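Local coordinates for protein CurF (Lyngbya majuscula, PDB 2Q35) that probably acts as a crotonase-fold decarboxylase (a lyase) in the beta-branching of a polyketide chain, at residues Asn58-Gly63 against Gly99-Gly104; Gly105-Leu110 against Tyr123-Met128. The protein carries 1 engineered substitution. All coordinates share one frame; numbering follows the deposited sequence.

Interaction 1. Residues Asn58-Gly63 against Gly99-Gly104; sequences NYFSSG and GHSFGG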
# COMPACT_ATOMS: atom_id res chain seq x y z
N ASN A 58 -4.58 30.81 -3.65
CA ASN A 58 -4.03 30.01 -2.55
C ASN A 58 -4.88 28.81 -2.15
O ASN A 58 -4.51 28.11 -1.21
CB ASN A 58 -3.82 30.88 -1.32
CG ASN A 58 -2.64 31.83 -1.47
OD1 ASN A 58 -1.67 31.54 -2.17
ND2 ASN A 58 -2.72 32.98 -0.81
N TYR A 59 -6.02 28.62 -2.82
CA TYR A 59 -7.03 27.64 -2.39
C TYR A 59 -7.42 26.67 -3.48
O TYR A 59 -7.80 27.08 -4.60
CB TYR A 59 -8.29 28.35 -1.91
CG TYR A 59 -8.05 29.24 -0.73
CD1 TYR A 59 -8.00 28.71 0.55
CD2 TYR A 59 -7.83 30.60 -0.91
CE1 TYR A 59 -7.74 29.54 1.65
CE2 TYR A 59 -7.57 31.44 0.17
CZ TYR A 59 -7.52 30.89 1.44
OH TYR A 59 -7.28 31.74 2.50
N PHE A 60 -7.34 25.39 -3.15
CA PHE A 60 -7.98 24.39 -3.97
C PHE A 60 -9.45 24.28 -3.53
O PHE A 60 -10.36 24.63 -4.28
CB PHE A 60 -7.26 23.02 -3.92
CG PHE A 60 -8.02 21.93 -4.65
CD1 PHE A 60 -7.99 21.89 -6.03
CD2 PHE A 60 -8.79 20.97 -3.95
CE1 PHE A 60 -8.69 20.87 -6.76
CE2 PHE A 60 -9.51 19.97 -4.66
CZ PHE A 60 -9.45 19.93 -6.07
N SER A 61 -9.68 23.80 -2.30
CA SER A 61 -11.03 23.71 -1.73
C SER A 61 -11.01 23.73 -0.21
O SER A 61 -10.25 23.00 0.42
CB SER A 61 -11.73 22.44 -2.24
OG SER A 61 -13.00 22.32 -1.59
N SER A 62 -11.87 24.58 0.37
CA SER A 62 -11.93 24.75 1.83
C SER A 62 -12.99 23.85 2.47
O SER A 62 -13.14 23.85 3.69
CB SER A 62 -12.17 26.23 2.20
OG SER A 62 -11.09 27.04 1.76
N GLY A 63 -13.69 23.06 1.66
CA GLY A 63 -14.72 22.18 2.22
C GLY A 63 -15.83 22.93 2.93
O GLY A 63 -16.17 24.06 2.55
N GLY A 99 -3.46 24.95 -4.37
CA GLY A 99 -3.69 25.62 -3.10
C GLY A 99 -4.10 24.69 -1.97
O GLY A 99 -3.99 23.47 -2.08
N HIS A 100 -4.54 25.28 -0.86
CA HIS A 100 -4.82 24.51 0.33
C HIS A 100 -6.05 23.65 0.06
O HIS A 100 -6.91 24.02 -0.75
CB HIS A 100 -5.18 25.44 1.48
CG HIS A 100 -4.18 26.52 1.74
ND1 HIS A 100 -2.86 26.26 2.05
CD2 HIS A 100 -4.32 27.87 1.79
CE1 HIS A 100 -2.23 27.41 2.25
NE2 HIS A 100 -3.09 28.40 2.08
N SER A 101 -6.13 22.54 0.78
CA SER A 101 -7.35 21.71 0.76
C SER A 101 -7.67 21.23 2.17
O SER A 101 -6.86 20.52 2.79
CB SER A 101 -7.13 20.50 -0.15
OG SER A 101 -6.68 20.87 -1.43
N PHE A 102 -8.86 21.59 2.67
CA PHE A 102 -9.25 21.30 4.05
C PHE A 102 -10.51 20.45 4.09
O PHE A 102 -11.49 20.77 3.41
CB PHE A 102 -9.55 22.58 4.81
CG PHE A 102 -8.40 23.55 4.87
CD1 PHE A 102 -8.46 24.74 4.17
CD2 PHE A 102 -7.29 23.28 5.65
CE1 PHE A 102 -7.41 25.66 4.21
CE2 PHE A 102 -6.24 24.21 5.72
CZ PHE A 102 -6.31 25.40 4.98
N GLY A 103 -10.49 19.39 4.90
CA GLY A 103 -11.67 18.57 5.19
C GLY A 103 -12.25 17.95 3.94
O GLY A 103 -11.53 17.29 3.18
N GLY A 104 -13.54 18.22 3.70
CA GLY A 104 -14.19 17.78 2.47
C GLY A 104 -13.45 18.24 1.22
O GLY A 104 -13.52 17.60 0.16
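The side chains of Y59 and H100 meet as an offset edge-to-face pair: the imidazole turns its edge to the face of the phenol ring, with planes 71° apart and H100 CD2 3.8 Å from Y59 CE1. On both residues CG lies anti to the carbonyl carbon and beside the backbone N (chi1 -61° for Y59, -53° for H100), which carries the two rings together on one side of the paired chains. N58 O lies over a face of the imidazole, 3.0 Å from H100 CD2, and the same oxygen accepts H100 N at 2.9 Å. The backbones run parallel. H100 O accepts both F60 N at 2.8 Å and S61 N at 3.2 Å, two donors on one carbonyl, the mark of the beta bulge that shifts the register by one; S61 O then takes F102 N. This pairing belongs to the crotonase fold, where backbone N-H groups near a loop like 58-63 and near a glycine-rich helix start like G103-G104 typically form the oxyanion hole. On the opposite face from Y59 and H100, S101 OG is buried without a hydrogen-bond partner, pressed against F60: it comes within 3.3 Å of F60 CD2 and equally close to F60 CB. An alanine at H100 would remove the imidazole, and is likely to leave the face of Y59 without its edge partner and V122 N without the acceptor ND1. Further along, the F102 ring presents its edge to S62 CA, while S62 OG turns to R24 O.

Interaction 2. Residues Gly105-Leu110 against Tyr123-Met128; sequences GLLLGL and YATNFM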
# COMPACT_ATOMS: atom_id res chain seq x y z
N GLY A 105 -12.74 19.38 1.33
CA GLY A 105 -11.99 19.90 0.19
C GLY A 105 -10.79 19.03 -0.17
O GLY A 105 -10.42 18.93 -1.35
N LEU A 106 -10.17 18.42 0.82
CA LEU A 106 -9.09 17.47 0.54
C LEU A 106 -9.72 16.22 -0.08
O LEU A 106 -9.19 15.68 -1.05
CB LEU A 106 -8.29 17.11 1.81
CG LEU A 106 -7.25 16.01 1.66
CD1 LEU A 106 -6.20 16.41 0.62
CD2 LEU A 106 -6.58 15.65 3.03
N LEU A 107 -10.83 15.76 0.47
CA LEU A 107 -11.49 14.57 -0.11
C LEU A 107 -11.93 14.79 -1.54
O LEU A 107 -11.79 13.89 -2.37
CB LEU A 107 -12.66 14.09 0.75
CG LEU A 107 -12.25 13.16 1.90
CD1 LEU A 107 -11.77 11.81 1.33
CD2 LEU A 107 -11.19 13.76 2.84
N LEU A 108 -12.43 15.99 -1.84
CA LEU A 108 -12.83 16.34 -3.20
C LEU A 108 -11.72 16.06 -4.18
O LEU A 108 -11.93 15.46 -5.24
CB LEU A 108 -13.18 17.82 -3.27
CG LEU A 108 -13.74 18.26 -4.64
CD1 LEU A 108 -15.16 17.71 -4.83
CD2 LEU A 108 -13.77 19.77 -4.77
N GLY A 109 -10.50 16.50 -3.85
CA GLY A 109 -9.40 16.17 -4.73
C GLY A 109 -9.06 14.69 -4.76
O GLY A 109 -8.72 14.14 -5.81
N LEU A 110 -9.11 14.04 -3.60
CA LEU A 110 -8.68 12.65 -3.52
C LEU A 110 -9.67 11.68 -4.18
O LEU A 110 -9.32 10.51 -4.39
CB LEU A 110 -8.41 12.23 -2.06
CG LEU A 110 -7.20 12.87 -1.40
CD1 LEU A 110 -7.14 12.44 0.06
CD2 LEU A 110 -5.93 12.46 -2.11
N TYR A 123 -2.66 20.99 3.81
CA TYR A 123 -3.69 19.94 3.57
C TYR A 123 -4.09 19.32 4.91
O TYR A 123 -3.25 19.01 5.74
CB TYR A 123 -3.13 18.87 2.60
CG TYR A 123 -2.70 19.52 1.30
CD1 TYR A 123 -3.63 19.81 0.31
CD2 TYR A 123 -1.38 19.96 1.13
CE1 TYR A 123 -3.26 20.46 -0.86
CE2 TYR A 123 -1.01 20.61 -0.02
CZ TYR A 123 -1.94 20.87 -1.00
OH TYR A 123 -1.60 21.53 -2.16
N ALA A 124 -5.40 19.08 5.11
CA ALA A 124 -5.83 18.54 6.40
C ALA A 124 -7.14 17.78 6.24
O ALA A 124 -7.99 18.21 5.46
CB ALA A 124 -6.04 19.64 7.41
N THR A 125 -7.29 16.67 6.97
CA THR A 125 -8.61 16.07 7.22
C THR A 125 -8.88 16.57 8.64
O THR A 125 -8.45 15.94 9.62
CB THR A 125 -8.57 14.52 7.21
OG1 THR A 125 -7.48 14.04 8.00
CG2 THR A 125 -8.43 13.95 5.80
N ASN A 126 -9.52 17.73 8.73
CA ASN A 126 -9.59 18.50 9.98
C ASN A 126 -10.78 18.17 10.89
O ASN A 126 -10.97 18.79 11.93
CB ASN A 126 -9.54 20.01 9.71
CG ASN A 126 -10.60 20.44 8.73
OD1 ASN A 126 -11.50 19.67 8.39
ND2 ASN A 126 -10.51 21.70 8.27
N PHE A 127 -11.56 17.16 10.52
CA PHE A 127 -12.70 16.78 11.33
C PHE A 127 -12.35 16.65 12.81
O PHE A 127 -12.99 17.25 13.67
CB PHE A 127 -13.29 15.48 10.80
CG PHE A 127 -13.41 15.44 9.29
CD1 PHE A 127 -14.47 16.08 8.65
CD2 PHE A 127 -12.47 14.76 8.53
CE1 PHE A 127 -14.60 16.03 7.25
CE2 PHE A 127 -12.59 14.71 7.14
CZ PHE A 127 -13.67 15.36 6.50
N MET A 128 -11.30 15.89 13.12
CA MET A 128 -10.98 15.62 14.52
C MET A 128 -10.38 16.83 15.25
O MET A 128 -10.34 16.86 16.49
CB MET A 128 -10.08 14.39 14.66
CG MET A 128 -10.80 13.06 14.31
SD MET A 128 -11.91 12.54 15.63
CE MET A 128 -10.77 11.73 16.74
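L106 reaches Y123, A124 and T125 of the facing segment, and more of its surface is covered there than that of any other residue of 105-110. Its CG stands anti to the backbone N (chi1 173°), and from there the two methyls diverge over successive residues of 123-125. CD1 lies 4.3 Å from Y123 CD1, an oblique approach to the ring that counts as apolar packing. CD2 goes the other way, reaching T125 CG2 at 3.7 Å and A124 O at 3.8 Å, with CB of L106 equally near that carbonyl oxygen. L107, next on the helix, adds its CD2 at 4.1 Å from T125 CG2, so the threonine methyl is approached by branches of two consecutive leucines. T125 presents this methyl because CG2 is anti to its carbonyl carbon, while OG1 takes the place between N and carbonyl carbon (chi1 47°). No hydrogen bond crosses between the segments; the evidence is of van der Waals packing alone. The polar end of Y123 is satisfied elsewhere, its OH bonding to M97 O and S118 N, and its ring meets F117 edge-to-face. Around the contact, helix 104-110 lies against strand 122-124 and the turn after it: M154 of helix 148-157 touches both L106 and T125, helix 138-146 closes in through T138 on L107 and L142 on T125 and L110, and strand 100-102 brings S101 against L106 and Y123.

Interaction 1 is partly buried and mainly polar along its backbone, with N58 exposed at one end; in interaction 2 every touching residue is buried, and apolar side chains, with a carbonyl oxygen among their neighbours, make the contact. Both reach the same small sheet, in which strands 100-102 and 122-124 are neighbours. Strand 100-102 is followed, through G103 at the N-cap, by helix 104-110; interaction 1 uses the strand and its backbone, interaction 2 the helix. Their centres lie 7 Å apart, and they meet through two probable hydrogen bonds: G103 N to A124 O, 2.8 Å, and one between G99 O and Y123 OH, 3.1 Å. S61 OG also packs on G105 CA.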